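Local atomic coordinates of stress-induced protein 1 (Caenorhabditis elegans, PDB entry 4YE0), a protein that probably binds unfolded proteins as a small heat shock chaperone whose activity is regulated by pH, represented here by its alpha-crystallin domain. Residues Ala10-Val15 / Asp83-Gly88; His34-Glu39 / Phe59-Asp64; Ala20-Glu25 / Arg53-Gln58. All coordinates share one frame; numbering follows the deposited sequence.

Contacts 1 and 2 join two antiparallel strands each, contact 1 in the sheet holding strands 12-18 and 79-85, contact 2 in the other sheet, between strands 35-45 and 49-60. Both are partly buried and meet each other: F13 packs on L61, V15 on F59, and T87 lies against D64. Contact 3 uses strand 49-60 again, just before the part in contact 2, but sets it against the loop 20-25 at the surface, about 24 Å from contact 1 between centres. Backbone ladders carry contacts 1 and 2; contact 1 adds lysines beside an aspartate and backbone oxygens, contact 2 leucine and isoleucine against a phenylalanine ring; contact 3 relies on two phenylalanine rings and a sulfate-holding arginine.

Contact 1 (Ala10-Val15 / Asp83-Gly88); sequences AQKFCV and DAPKTG
An antiparallel beta ladder joins strand 12-18 to strand 79-85, with F13 and A84 as its hydrogen-bonded pair. The N-H of F13 points almost straight at the carbonyl of A84, F13 N lying 2.9 Å from A84 O; the return bond, A84 N to F13 O, is 3.1 Å long and slightly tilted from the carbonyl plane. K12 with P85 and C14 with D83 are the flanking non-hydrogen-bonded pairs. C14 and D83 share a face of the sheet, C14 SG resting on D83 CB at 3.7 Å. K12 runs alongside D83: a bend at chi3 (90°) brings K12 CE to 3.3 Å from D83 OD1, and the further bend at chi4 (80°) leaves K12 NZ 4.0 Å from D83 OD1, beyond a salt bridge. This sheet is one layer of the immunoglobulin-like sandwich of the alpha-crystallin domain, and the F13 ring turns away from the ladder to pack on L61 and P62. Where the strand has ended, K86 N still reaches Q11 O at 3.3 Å, standing above the carbonyl plane. The K86 side chain folds back over the first segment: CG meets A10 O at 3.5 Å, CE lies near K12 O and F13 CB, and NZ bonds to T9 O and N8 OD1. With an alanine here, those two oxygens would probably be left without their ammonium partner, and a gap would open beside F13 CB.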
ATOM      1  N   ALA A  10      -1.208  -2.493 -31.949  1.00 71.59           N
ATOM      2  CA  ALA A  10      -1.802  -3.614 -32.679  1.00 70.80           C
ATOM      3  C   ALA A  10      -1.004  -4.904 -32.480  1.00 71.17           C
ATOM      4  O   ALA A  10      -1.433  -5.978 -32.905  1.00 65.92           O
ATOM      5  CB  ALA A  10      -1.904  -3.285 -34.162  1.00 77.77           C
ATOM      6  N   GLN A  11       0.156  -4.795 -31.834  1.00 75.41           N
ATOM      7  CA  GLN A  11       1.035  -5.934 -31.617  1.00 80.26           C
ATOM      8  C   GLN A  11       0.724  -6.613 -30.290  1.00 70.51           C
ATOM      9  O   GLN A  11       0.424  -7.808 -30.249  1.00 61.92           O
ATOM     10  CB  GLN A  11       2.500  -5.475 -31.639  1.00 91.45           C
ATOM     11  CG  GLN A  11       3.479  -6.553 -32.082  1.00100.01           C
ATOM     12  CD  GLN A  11       3.193  -7.057 -33.486  1.00100.94           C
ATOM     13  OE1 GLN A  11       3.195  -8.262 -33.736  1.00104.58           O
ATOM     14  NE2 GLN A  11       2.930  -6.136 -34.407  1.00 99.88           N
ATOM     15  N   LYS A  12       0.797  -5.842 -29.211  1.00 67.20           N
ATOM     16  CA  LYS A  12       0.655  -6.378 -27.864  1.00 66.20           C
ATOM     17  C   LYS A  12      -0.047  -5.396 -26.941  1.00 60.95           C
ATOM     18  O   LYS A  12      -0.183  -4.213 -27.251  1.00 62.76           O
ATOM     19  CB  LYS A  12       2.031  -6.705 -27.273  1.00 72.89           C
ATOM     20  CG  LYS A  12       2.824  -7.756 -28.036  1.00 79.44           C
ATOM     21  CD  LYS A  12       3.995  -8.286 -27.213  1.00 81.05           C
ATOM     22  CE  LYS A  12       3.605  -9.495 -26.368  1.00 77.79           C
ATOM     23  NZ  LYS A  12       3.582 -10.759 -27.163  1.00 70.07           N
ATOM     24  N   PHE A  13      -0.497  -5.918 -25.807  1.00 56.74           N
ATOM     25  CA  PHE A  13      -0.961  -5.108 -24.693  1.00 55.00           C
ATOM     26  C   PHE A  13      -0.021  -5.399 -23.535  1.00 57.30           C
ATOM     27  O   PHE A  13       0.398  -6.539 -23.348  1.00 57.87           O
ATOM     28  CB  PHE A  13      -2.393  -5.484 -24.317  1.00 45.97           C
ATOM     29  CG  PHE A  13      -2.966  -4.651 -23.210  1.00 54.07           C
ATOM     30  CD1 PHE A  13      -3.488  -3.393 -23.473  1.00 52.20           C
ATOM     31  CD2 PHE A  13      -2.988  -5.125 -21.904  1.00 54.35           C
ATOM     32  CE1 PHE A  13      -4.017  -2.620 -22.455  1.00 53.20           C
ATOM     33  CE2 PHE A  13      -3.518  -4.356 -20.883  1.00 53.99           C
ATOM     34  CZ  PHE A  13      -4.035  -3.102 -21.159  1.00 54.08           C
ATOM     35  N   CYS A  14       0.325  -4.373 -22.769  1.00 60.20           N
ATOM     36  CA  CYS A  14       1.229  -4.560 -21.645  1.00 59.17           C
ATOM     37  C   CYS A  14       0.894  -3.599 -20.519  1.00 57.97           C
ATOM     38  O   CYS A  14       0.605  -2.429 -20.752  1.00 60.72           O
ATOM     39  CB  CYS A  14       2.681  -4.372 -22.083  1.00 61.86           C
ATOM     40  SG  CYS A  14       3.859  -5.349 -21.120  1.00 73.86           S
ATOM     41  N   VAL A  15       0.911  -4.119 -19.300  1.00 58.62           N
ATOM     42  CA  VAL A  15       0.774  -3.308 -18.107  1.00 53.74           C
ATOM     43  C   VAL A  15       1.946  -3.656 -17.196  1.00 53.76           C
ATOM     44  O   VAL A  15       2.405  -4.798 -17.186  1.00 50.32           O
ATOM     45  CB  VAL A  15      -0.570  -3.579 -17.406  1.00 57.47           C
ATOM     46  CG1 VAL A  15      -0.602  -2.941 -16.029  1.00 60.19           C
ATOM     47  CG2 VAL A  15      -1.716  -3.050 -18.252  1.00 60.25           C
ATOM     48  N   ASP A  83       1.197  -9.192 -19.922  1.00 40.40           N
ATOM     49  CA  ASP A  83       1.159  -8.927 -21.354  1.00 46.91           C
ATOM     50  C   ASP A  83       0.394  -9.989 -22.135  1.00 44.50           C
ATOM     51  O   ASP A  83       0.256 -11.129 -21.687  1.00 47.59           O
ATOM     52  CB  ASP A  83       2.581  -8.759 -21.912  1.00 54.07           C
ATOM     53  CG  ASP A  83       3.307 -10.081 -22.099  1.00 60.08           C
ATOM     54  OD1 ASP A  83       3.909 -10.279 -23.175  1.00 76.16           O
ATOM     55  OD2 ASP A  83       3.275 -10.923 -21.181  1.00 62.13           O
ATOM     56  N   ALA A  84      -0.106  -9.588 -23.300  1.00 43.41           N
ATOM     57  CA  ALA A  84      -0.824 -10.486 -24.198  1.00 43.05           C
ATOM     58  C   ALA A  84      -0.731  -9.977 -25.637  1.00 41.59           C
ATOM     59  O   ALA A  84      -0.664  -8.769 -25.862  1.00 45.61           O
ATOM     60  CB  ALA A  84      -2.277 -10.596 -23.769  1.00 41.04           C
ATOM     61  N   PRO A  85      -0.712 -10.894 -26.620  1.00 44.70           N
ATOM     62  CA  PRO A  85      -0.828 -10.443 -28.008  1.00 47.76           C
ATOM     63  C   PRO A  85      -2.254 -10.020 -28.354  1.00 52.61           C
ATOM     64  O   PRO A  85      -3.197 -10.370 -27.637  1.00 54.40           O
ATOM     65  CB  PRO A  85      -0.420 -11.677 -28.822  1.00 45.76           C
ATOM     66  CG  PRO A  85      -0.651 -12.838 -27.919  1.00 44.70           C
ATOM     67  CD  PRO A  85      -0.440 -12.342 -26.520  1.00 44.78           C
ATOM     68  N   LYS A  86      -2.402  -9.259 -29.434  1.00 54.55           N
ATOM     69  CA  LYS A  86      -3.723  -8.912 -29.945  1.00 53.42           C
ATOM     70  C   LYS A  86      -4.253 -10.046 -30.818  1.00 53.46           C
ATOM     71  O   LYS A  86      -3.491 -10.902 -31.269  1.00 50.78           O
ATOM     72  CB  LYS A  86      -3.672  -7.601 -30.731  1.00 50.75           C
ATOM     73  CG  LYS A  86      -3.167  -6.408 -29.930  1.00 53.68           C
ATOM     74  CD  LYS A  86      -3.922  -6.235 -28.619  1.00 54.78           C
ATOM     75  CE  LYS A  86      -3.648  -4.889 -27.968  1.00 56.52           C
ATOM     76  NZ  LYS A  86      -4.350  -3.760 -28.642  1.00 59.12           N
ATOM     77  N   THR A  87      -5.566 -10.051 -31.042  1.00 55.58           N
ATOM     78  CA  THR A  87      -6.221 -11.130 -31.784  1.00 52.64           C
ATOM     79  C   THR A  87      -5.780 -11.209 -33.250  1.00 54.69           C
ATOM     80  O   THR A  87      -5.603 -12.305 -33.781  1.00 59.96           O
ATOM     81  CB  THR A  87      -7.762 -11.012 -31.722  1.00 49.08           C
ATOM     82  OG1 THR A  87      -8.154  -9.644 -31.900  1.00 50.14           O
ATOM     83  CG2 THR A  87      -8.287 -11.507 -30.380  1.00 44.95           C
ATOM     84  N   GLY A  88      -5.593 -10.059 -33.894  1.00 58.16           N
ATOM     85  CA  GLY A  88      -5.233 -10.022 -35.315  1.00 66.22           C
ATOM     86  C   GLY A  88      -3.796  -9.616 -35.591  1.00 73.16           C
ATOM     87  O   GLY A  88      -3.522  -8.956 -36.594  1.00 75.04           O
TER

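Contact 2 (His34-Glu39 / Phe59-Asp64)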
ATOM      1  N   HIS A  34     -13.449  -9.227 -19.875  1.00 46.78           N
ATOM      2  CA  HIS A  34     -12.300  -8.395 -20.249  1.00 43.66           C
ATOM      3  C   HIS A  34     -11.746  -7.599 -19.067  1.00 38.67           C
ATOM      4  O   HIS A  34     -10.841  -6.780 -19.239  1.00 40.60           O
ATOM      5  CB  HIS A  34     -12.692  -7.430 -21.376  1.00 47.18           C
ATOM      6  CG  HIS A  34     -12.593  -8.028 -22.743  1.00 48.92           C
ATOM      7  ND1 HIS A  34     -11.484  -7.866 -23.547  1.00 54.22           N
ATOM      8  CD2 HIS A  34     -13.463  -8.785 -23.450  1.00 49.93           C
ATOM      9  CE1 HIS A  34     -11.676  -8.503 -24.690  1.00 56.94           C
ATOM     10  NE2 HIS A  34     -12.870  -9.068 -24.656  1.00 56.19           N
ATOM     11  N   VAL A  35     -12.280  -7.838 -17.871  1.00 36.89           N
ATOM     12  CA  VAL A  35     -11.880  -7.072 -16.694  1.00 36.40           C
ATOM     13  C   VAL A  35     -10.755  -7.780 -15.931  1.00 33.60           C
ATOM     14  O   VAL A  35     -10.907  -8.906 -15.458  1.00 26.40           O
ATOM     15  CB  VAL A  35     -13.086  -6.770 -15.780  1.00 42.39           C
ATOM     16  CG1 VAL A  35     -12.645  -6.019 -14.528  1.00 41.65           C
ATOM     17  CG2 VAL A  35     -14.124  -5.957 -16.547  1.00 47.70           C
ATOM     18  N   LEU A  36      -9.622  -7.091 -15.832  1.00 33.07           N
ATOM     19  CA  LEU A  36      -8.439  -7.599 -15.170  1.00 31.44           C
ATOM     20  C   LEU A  36      -8.287  -6.945 -13.799  1.00 27.70           C
ATOM     21  O   LEU A  36      -8.256  -5.717 -13.687  1.00 34.05           O
ATOM     22  CB  LEU A  36      -7.214  -7.301 -16.036  1.00 34.19           C
ATOM     23  CG  LEU A  36      -5.930  -8.042 -15.688  1.00 37.12           C
ATOM     24  CD1 LEU A  36      -6.089  -9.531 -15.935  1.00 37.19           C
ATOM     25  CD2 LEU A  36      -4.778  -7.490 -16.508  1.00 41.82           C
ATOM     26  N   THR A  37      -8.189  -7.775 -12.768  1.00 23.64           N
ATOM     27  CA  THR A  37      -8.090  -7.338 -11.383  1.00 27.80           C
ATOM     28  C   THR A  37      -6.797  -7.846 -10.755  1.00 31.81           C
ATOM     29  O   THR A  37      -6.552  -9.050 -10.740  1.00 31.93           O
ATOM     30  CB  THR A  37      -9.283  -7.885 -10.572  1.00 31.60           C
ATOM     31  OG1 THR A  37     -10.508  -7.442 -11.172  1.00 36.70           O
ATOM     32  CG2 THR A  37      -9.235  -7.409  -9.131  1.00 37.73           C
ATOM     33  N   ILE A  38      -5.978  -6.929 -10.240  1.00 36.31           N
ATOM     34  CA  ILE A  38      -4.773  -7.286  -9.497  1.00 37.28           C
ATOM     35  C   ILE A  38      -4.935  -6.852  -8.049  1.00 33.69           C
ATOM     36  O   ILE A  38      -5.215  -5.683  -7.776  1.00 39.27           O
ATOM     37  CB  ILE A  38      -3.513  -6.608 -10.068  1.00 40.75           C
ATOM     38  CG1 ILE A  38      -3.360  -6.927 -11.559  1.00 43.58           C
ATOM     39  CG2 ILE A  38      -2.282  -7.040  -9.284  1.00 40.94           C
ATOM     40  CD1 ILE A  38      -3.994  -5.906 -12.477  1.00 43.76           C
ATOM     41  N   GLU A  39      -4.733  -7.793  -7.131  1.00 30.58           N
ATOM     42  CA  GLU A  39      -4.923  -7.563  -5.704  1.00 34.05           C
ATOM     43  C   GLU A  39      -3.705  -7.993  -4.901  1.00 35.50           C
ATOM     44  O   GLU A  39      -3.077  -9.007  -5.202  1.00 37.65           O
ATOM     45  CB  GLU A  39      -6.136  -8.347  -5.193  1.00 39.02           C
ATOM     46  CG  GLU A  39      -7.466  -7.691  -5.499  1.00 48.21           C
ATOM     47  CD  GLU A  39      -8.644  -8.453  -4.919  1.00 58.66           C
ATOM     48  OE1 GLU A  39      -8.554  -8.923  -3.763  1.00 61.84           O
ATOM     49  OE2 GLU A  39      -9.669  -8.576  -5.620  1.00 67.45           O
ATOM     50  N   PHE A  59      -8.728  -2.868 -14.388  1.00 37.79           N
ATOM     51  CA  PHE A  59      -8.971  -2.203 -15.664  1.00 41.56           C
ATOM     52  C   PHE A  59      -9.562  -3.148 -16.693  1.00 39.01           C
ATOM     53  O   PHE A  59      -9.513  -4.372 -16.547  1.00 41.39           O
ATOM     54  CB  PHE A  59      -7.702  -1.535 -16.207  1.00 49.68           C
ATOM     55  CG  PHE A  59      -6.448  -2.296 -15.924  1.00 53.20           C
ATOM     56  CD1 PHE A  59      -6.012  -3.281 -16.791  1.00 58.36           C
ATOM     57  CD2 PHE A  59      -5.698  -2.021 -14.790  1.00 61.50           C
ATOM     58  CE1 PHE A  59      -4.851  -3.984 -16.531  1.00 59.56           C
ATOM     59  CE2 PHE A  59      -4.536  -2.720 -14.522  1.00 62.64           C
ATOM     60  CZ  PHE A  59      -4.113  -3.704 -15.394  1.00 61.52           C
ATOM     61  N   THR A  60     -10.147  -2.555 -17.725  1.00 43.79           N
ATOM     62  CA  THR A  60     -10.802  -3.300 -18.781  1.00 46.58           C
ATOM     63  C   THR A  60      -9.846  -3.385 -19.956  1.00 46.00           C
ATOM     64  O   THR A  60      -9.400  -2.364 -20.472  1.00 49.96           O
ATOM     65  CB  THR A  60     -12.110  -2.614 -19.216  1.00 48.62           C
ATOM     66  OG1 THR A  60     -12.974  -2.465 -18.082  1.00 55.25           O
ATOM     67  CG2 THR A  60     -12.823  -3.432 -20.286  1.00 42.55           C
ATOM     68  N   LEU A  61      -9.516  -4.612 -20.347  1.00 45.91           N
ATOM     69  CA  LEU A  61      -8.687  -4.865 -21.519  1.00 42.44           C
ATOM     70  C   LEU A  61      -9.444  -4.480 -22.782  1.00 47.10           C
ATOM     71  O   LEU A  61     -10.671  -4.608 -22.832  1.00 49.88           O
ATOM     72  CB  LEU A  61      -8.313  -6.352 -21.597  1.00 38.66           C
ATOM     73  CG  LEU A  61      -7.116  -6.894 -20.803  1.00 39.74           C
ATOM     74  CD1 LEU A  61      -6.534  -5.909 -19.799  1.00 42.35           C
ATOM     75  CD2 LEU A  61      -7.491  -8.201 -20.119  1.00 40.79           C
ATOM     76  N   PRO A  62      -8.718  -3.995 -23.805  1.00 46.29           N
ATOM     77  CA  PRO A  62      -9.319  -3.799 -25.121  1.00 45.71           C
ATOM     78  C   PRO A  62      -9.965  -5.073 -25.662  1.00 49.05           C
ATOM     79  O   PRO A  62      -9.575  -6.184 -25.281  1.00 47.14           O
ATOM     80  CB  PRO A  62      -8.130  -3.399 -25.996  1.00 44.13           C
ATOM     81  CG  PRO A  62      -7.159  -2.767 -25.062  1.00 43.41           C
ATOM     82  CD  PRO A  62      -7.378  -3.385 -23.707  1.00 44.76           C
ATOM     83  N   LYS A  63     -10.940  -4.897 -26.551  1.00 53.30           N
ATOM     84  CA  LYS A  63     -11.647  -6.009 -27.197  1.00 57.78           C
ATOM     85  C   LYS A  63     -10.637  -6.838 -27.995  1.00 52.59           C
ATOM     86  O   LYS A  63     -10.746  -8.062 -28.108  1.00 53.69           O
ATOM     87  CB  LYS A  63     -12.739  -5.470 -28.136  1.00 65.63           C
ATOM     88  CG  LYS A  63     -13.683  -4.437 -27.518  1.00 76.18           C
ATOM     89  CD  LYS A  63     -14.461  -3.670 -28.578  1.00 89.26           C
ATOM     90  CE  LYS A  63     -15.504  -4.544 -29.254  1.00 97.41           C
ATOM     91  NZ  LYS A  63     -16.408  -3.757 -30.143  1.00105.03           N
ATOM     92  N   ASP A  64      -9.654  -6.119 -28.528  1.00 50.63           N
ATOM     93  CA  ASP A  64      -8.529  -6.632 -29.311  1.00 56.46           C
ATOM     94  C   ASP A  64      -7.653  -7.719 -28.647  1.00 52.89           C
ATOM     95  O   ASP A  64      -6.995  -8.495 -29.345  1.00 50.44           O
ATOM     96  CB  ASP A  64      -7.633  -5.422 -29.644  1.00 63.43           C
ATOM     97  CG  ASP A  64      -6.861  -5.577 -30.937  1.00 68.43           C
ATOM     98  OD1 ASP A  64      -6.944  -6.640 -31.587  1.00 75.47           O
ATOM     99  OD2 ASP A  64      -6.166  -4.606 -31.308  1.00 73.49           O
TER
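L36 and F59 form a hydrogen-bonded pair near the open end of the beta hairpin 35-45/49-60, in the second sheet of the alpha-crystallin sandwich. Their backbones are bonded both ways, L36 N to F59 O at 2.8 Å and F59 N to L36 O at 3.0 Å. Side by side on the same face, the two side chains touch through L36 CD2 and F59 CE1, 3.5 Å apart. F59 places CG between its backbone N and carbonyl carbon (chi1 36°), which folds the ring back so that L36 O lies over one face. I38 crosses the far end of this ring, its CD1 3.7 Å from F59 CZ. Beyond the ring, L61 CD1, nearly eclipsing its own CA (chi2 10°), meets L36 CD2 at 4.1 Å, while L61 N-H holds H34 O at 2.8 Å. L36 and I38 also pack on I82, and F59 on V15, so this face closes against the opposite sheet. On the other face, V35 CG2 merely approaches T60 OG1. H34 swings its ring alongside the chain after the strand: P62 O lies at the ring edge, near its plane, 3.1 Å from H34 ND1, and H34 CE1 sits 3.5 Å from K63 CA.

Contact 3 (Ala20-Glu25 / Arg53-Gln58); sequences AAFKPE and RSFTRQ. With SO4 (sulfate ion), chain C; SO4 (sulfate ion), chain D.
The F22 ring is approached on both faces: the edge of F55 points toward one, and the guanidinium of R53 lies beyond the other. The F22-F55 pair is an offset edge-to-face contact, centroids 5.4 Å apart and planes at 62°, with F22 CE1 and F55 CD1 closest at 3.6 Å. R53 CZ stands nearly over the F22 centroid but 5.8 Å from it, at most a weak cation-pi attraction. At the F22 edge, near the ring plane, lie R53 O and S54 N, so the ring end abuts the strand backbone. The loop 20-25 thus settles on strand 49-60, the long edge strand through which alpha-crystallin domains of metazoan small heat shock proteins dimerise; residues 53-58 here form an antiparallel ladder with a strand of the second subunit. The R53 chain, bent at chi3 (-63°), carries its guanidinium back to A21 O. R53 NH2 bonds to A21 O at 3.1 Å, almost along the C=O axis, and NE adds a weak bond to the same oxygen. From another edge R53 NH1 holds a sulfate, probably from the crystallisation liquor, 3.0 Å to its O3. Farther along the strand, R57 NH2 bonds to O1 of a second such sulfate at 2.8 Å.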
ATOM      1  N   ALA A  20       6.336  -4.456  -5.218  1.00 55.88           N
ATOM      2  CA  ALA A  20       7.442  -4.842  -4.338  1.00 58.90           C
ATOM      3  C   ALA A  20       7.084  -4.895  -2.851  1.00 55.82           C
ATOM      4  O   ALA A  20       7.749  -5.585  -2.081  1.00 59.93           O
ATOM      5  CB  ALA A  20       8.619  -3.899  -4.549  1.00 62.90           C
ATOM      6  N   ALA A  21       6.039  -4.177  -2.446  1.00 53.41           N
ATOM      7  CA  ALA A  21       5.621  -4.156  -1.042  1.00 50.50           C
ATOM      8  C   ALA A  21       4.955  -5.458  -0.600  1.00 48.68           C
ATOM      9  O   ALA A  21       4.629  -5.614   0.578  1.00 50.05           O
ATOM     10  CB  ALA A  21       4.680  -2.985  -0.792  1.00 52.26           C
ATOM     11  N   PHE A  22       4.748  -6.383  -1.536  1.00 48.14           N
ATOM     12  CA  PHE A  22       4.047  -7.632  -1.256  1.00 46.12           C
ATOM     13  C   PHE A  22       4.873  -8.826  -1.679  1.00 48.09           C
ATOM     14  O   PHE A  22       5.653  -8.751  -2.627  1.00 50.73           O
ATOM     15  CB  PHE A  22       2.711  -7.658  -1.999  1.00 42.24           C
ATOM     16  CG  PHE A  22       1.791  -6.552  -1.598  1.00 40.83           C
ATOM     17  CD1 PHE A  22       1.926  -5.291  -2.154  1.00 39.39           C
ATOM     18  CD2 PHE A  22       0.818  -6.760  -0.630  1.00 40.39           C
ATOM     19  CE1 PHE A  22       1.098  -4.256  -1.763  1.00 40.26           C
ATOM     20  CE2 PHE A  22      -0.017  -5.730  -0.240  1.00 37.78           C
ATOM     21  CZ  PHE A  22       0.121  -4.479  -0.805  1.00 39.10           C
ATOM     22  N   LYS A  23       4.691  -9.931  -0.971  1.00 48.34           N
ATOM     23  CA  LYS A  23       5.261 -11.198  -1.396  1.00 54.31           C
ATOM     24  C   LYS A  23       4.397 -11.780  -2.514  1.00 57.78           C
ATOM     25  O   LYS A  23       3.175 -11.650  -2.474  1.00 55.76           O
ATOM     26  CB  LYS A  23       5.343 -12.171  -0.222  1.00 54.48           C
ATOM     27  CG  LYS A  23       6.487 -11.862   0.732  1.00 60.01           C
ATOM     28  CD  LYS A  23       6.598 -12.909   1.825  1.00 67.60           C
ATOM     29  CE  LYS A  23       8.032 -13.025   2.328  1.00 77.62           C
ATOM     30  NZ  LYS A  23       8.112 -13.896   3.532  1.00 84.38           N
ATOM     31  N   PRO A  24       5.026 -12.411  -3.522  1.00 62.01           N
ATOM     32  CA  PRO A  24       4.320 -13.131  -4.581  1.00 58.08           C
ATOM     33  C   PRO A  24       3.073 -13.902  -4.132  1.00 54.36           C
ATOM     34  O   PRO A  24       2.061 -13.897  -4.837  1.00 56.65           O
ATOM     35  CB  PRO A  24       5.396 -14.084  -5.097  1.00 60.95           C
ATOM     36  CG  PRO A  24       6.649 -13.273  -4.991  1.00 65.06           C
ATOM     37  CD  PRO A  24       6.477 -12.344  -3.809  1.00 65.43           C
ATOM     38  N   GLU A  25       3.142 -14.531  -2.960  1.00 54.45           N
ATOM     39  CA  GLU A  25       2.024 -15.322  -2.419  1.00 56.82           C
ATOM     40  C   GLU A  25       0.858 -14.459  -1.956  1.00 52.01           C
ATOM     41  O   GLU A  25      -0.258 -14.952  -1.798  1.00 53.71           O
ATOM     42  CB  GLU A  25       2.467 -16.162  -1.222  1.00 63.70           C
ATOM     43  CG  GLU A  25       3.881 -16.695  -1.300  1.00 69.64           C
ATOM     44  CD  GLU A  25       4.875 -15.931  -0.452  1.00 70.33           C
ATOM     45  OE1 GLU A  25       5.971 -15.619  -0.963  1.00 74.11           O
ATOM     46  OE2 GLU A  25       4.567 -15.659   0.727  1.00 68.83           O
ATOM     47  N   ARG A  53      -1.599  -4.199   4.895  1.00 40.95           N
ATOM     48  CA  ARG A  53      -1.479  -3.466   3.635  1.00 43.02           C
ATOM     49  C   ARG A  53      -2.353  -4.130   2.598  1.00 40.11           C
ATOM     50  O   ARG A  53      -2.564  -5.338   2.638  1.00 41.31           O
ATOM     51  CB  ARG A  53      -0.049  -3.504   3.104  1.00 49.67           C
ATOM     52  CG  ARG A  53       0.921  -2.555   3.766  1.00 54.23           C
ATOM     53  CD  ARG A  53       2.194  -2.452   2.937  1.00 57.36           C
ATOM     54  NE  ARG A  53       2.926  -3.714   2.838  1.00 54.40           N
ATOM     55  CZ  ARG A  53       3.670  -4.234   3.813  1.00 52.24           C
ATOM     56  NH1 ARG A  53       3.773  -3.629   4.990  1.00 56.27           N
ATOM     57  NH2 ARG A  53       4.311  -5.381   3.621  1.00 46.12           N
ATOM     58  N   SER A  54      -2.819  -3.339   1.642  1.00 41.54           N
ATOM     59  CA  SER A  54      -3.753  -3.814   0.641  1.00 43.31           C
ATOM     60  C   SER A  54      -3.734  -2.910  -0.569  1.00 41.52           C
ATOM     61  O   SER A  54      -3.479  -1.708  -0.454  1.00 44.20           O
ATOM     62  CB  SER A  54      -5.173  -3.832   1.206  1.00 49.83           C
ATOM     63  OG  SER A  54      -5.381  -4.950   2.042  1.00 58.03           O
ATOM     64  N   PHE A  55      -4.004  -3.495  -1.728  1.00 41.85           N
ATOM     65  CA  PHE A  55      -4.347  -2.714  -2.903  1.00 42.11           C
ATOM     66  C   PHE A  55      -5.173  -3.556  -3.861  1.00 41.62           C
ATOM     67  O   PHE A  55      -5.098  -4.787  -3.858  1.00 41.45           O
ATOM     68  CB  PHE A  55      -3.101  -2.131  -3.591  1.00 41.59           C
ATOM     69  CG  PHE A  55      -2.470  -3.045  -4.605  1.00 45.69           C
ATOM     70  CD1 PHE A  55      -1.450  -3.913  -4.237  1.00 43.64           C
ATOM     71  CD2 PHE A  55      -2.883  -3.025  -5.933  1.00 48.11           C
ATOM     72  CE1 PHE A  55      -0.864  -4.752  -5.171  1.00 44.55           C
ATOM     73  CE2 PHE A  55      -2.300  -3.864  -6.869  1.00 48.74           C
ATOM     74  CZ  PHE A  55      -1.287  -4.728  -6.488  1.00 45.04           C
ATOM     75  N   THR A  56      -5.984  -2.872  -4.657  1.00 42.58           N
ATOM     76  CA  THR A  56      -6.746  -3.498  -5.716  1.00 41.35           C
ATOM     77  C   THR A  56      -6.672  -2.580  -6.924  1.00 42.26           C
ATOM     78  O   THR A  56      -7.019  -1.402  -6.840  1.00 47.95           O
ATOM     79  CB  THR A  56      -8.210  -3.719  -5.301  1.00 43.02           C
ATOM     80  OG1 THR A  56      -8.251  -4.404  -4.047  1.00 41.93           O
ATOM     81  CG2 THR A  56      -8.960  -4.543  -6.350  1.00 40.76           C
ATOM     82  N   ARG A  57      -6.187  -3.116  -8.038  1.00 42.33           N
ATOM     83  CA  ARG A  57      -6.104  -2.377  -9.288  1.00 42.41           C
ATOM     84  C   ARG A  57      -6.931  -3.129 -10.308  1.00 39.57           C
ATOM     85  O   ARG A  57      -6.794  -4.343 -10.458  1.00 36.84           O
ATOM     86  CB  ARG A  57      -4.654  -2.278  -9.756  1.00 48.18           C
ATOM     87  CG  ARG A  57      -4.455  -1.568 -11.089  1.00 55.43           C
ATOM     88  CD  ARG A  57      -4.462  -0.053 -10.961  1.00 61.99           C
ATOM     89  NE  ARG A  57      -3.426   0.441 -10.056  1.00 68.01           N
ATOM     90  CZ  ARG A  57      -3.198   1.727  -9.800  1.00 72.29           C
ATOM     91  NH1 ARG A  57      -2.235   2.071  -8.954  1.00 79.04           N
ATOM     92  NH2 ARG A  57      -3.919   2.677 -10.384  1.00 72.98           N
ATOM     93  N   GLN A  58      -7.797  -2.408 -11.006  1.00 39.14           N
ATOM     94  CA  GLN A  58      -8.676  -3.026 -11.976  1.00 38.94           C
ATOM     95  C   GLN A  58      -8.741  -2.195 -13.242  1.00 38.20           C
ATOM     96  O   GLN A  58      -8.787  -0.968 -13.184  1.00 45.60           O
ATOM     97  CB  GLN A  58     -10.064  -3.197 -11.369  1.00 40.69           C
ATOM     98  CG  GLN A  58     -11.067  -3.882 -12.274  1.00 44.74           C
ATOM     99  CD  GLN A  58     -12.379  -4.136 -11.563  1.00 54.52           C
ATOM    100  OE1 GLN A  58     -12.459  -4.990 -10.681  1.00 49.96           O
ATOM    101  NE2 GLN A  58     -13.415  -3.387 -11.933  1.00 63.18           N
TER
HETATM  102  S   SO4 C 901       5.316  -5.215   7.797  1.00 66.01           S
HETATM  103  O1  SO4 C 901       5.925  -6.513   7.424  1.00 74.25           O
HETATM  104  O2  SO4 C 901       3.864  -5.268   7.527  1.00 67.89           O
HETATM  105  O3  SO4 C 901       5.925  -4.121   7.006  1.00 65.14           O
HETATM  106  O4  SO4 C 901       5.531  -4.965   9.241  1.00 55.51           O
HETATM  107  S   SO4 D 201      -3.803   5.826  -8.199  1.00 79.90           S
HETATM  108  O1  SO4 D 201      -3.845   5.348  -9.598  1.00 73.52           O
HETATM  109  O2  SO4 D 201      -4.404   7.178  -8.119  1.00 86.48           O
HETATM  110  O3  SO4 D 201      -2.398   5.877  -7.735  1.00 80.31           O
HETATM  111  O4  SO4 D 201      -4.574   4.905  -7.338  1.00 71.15           O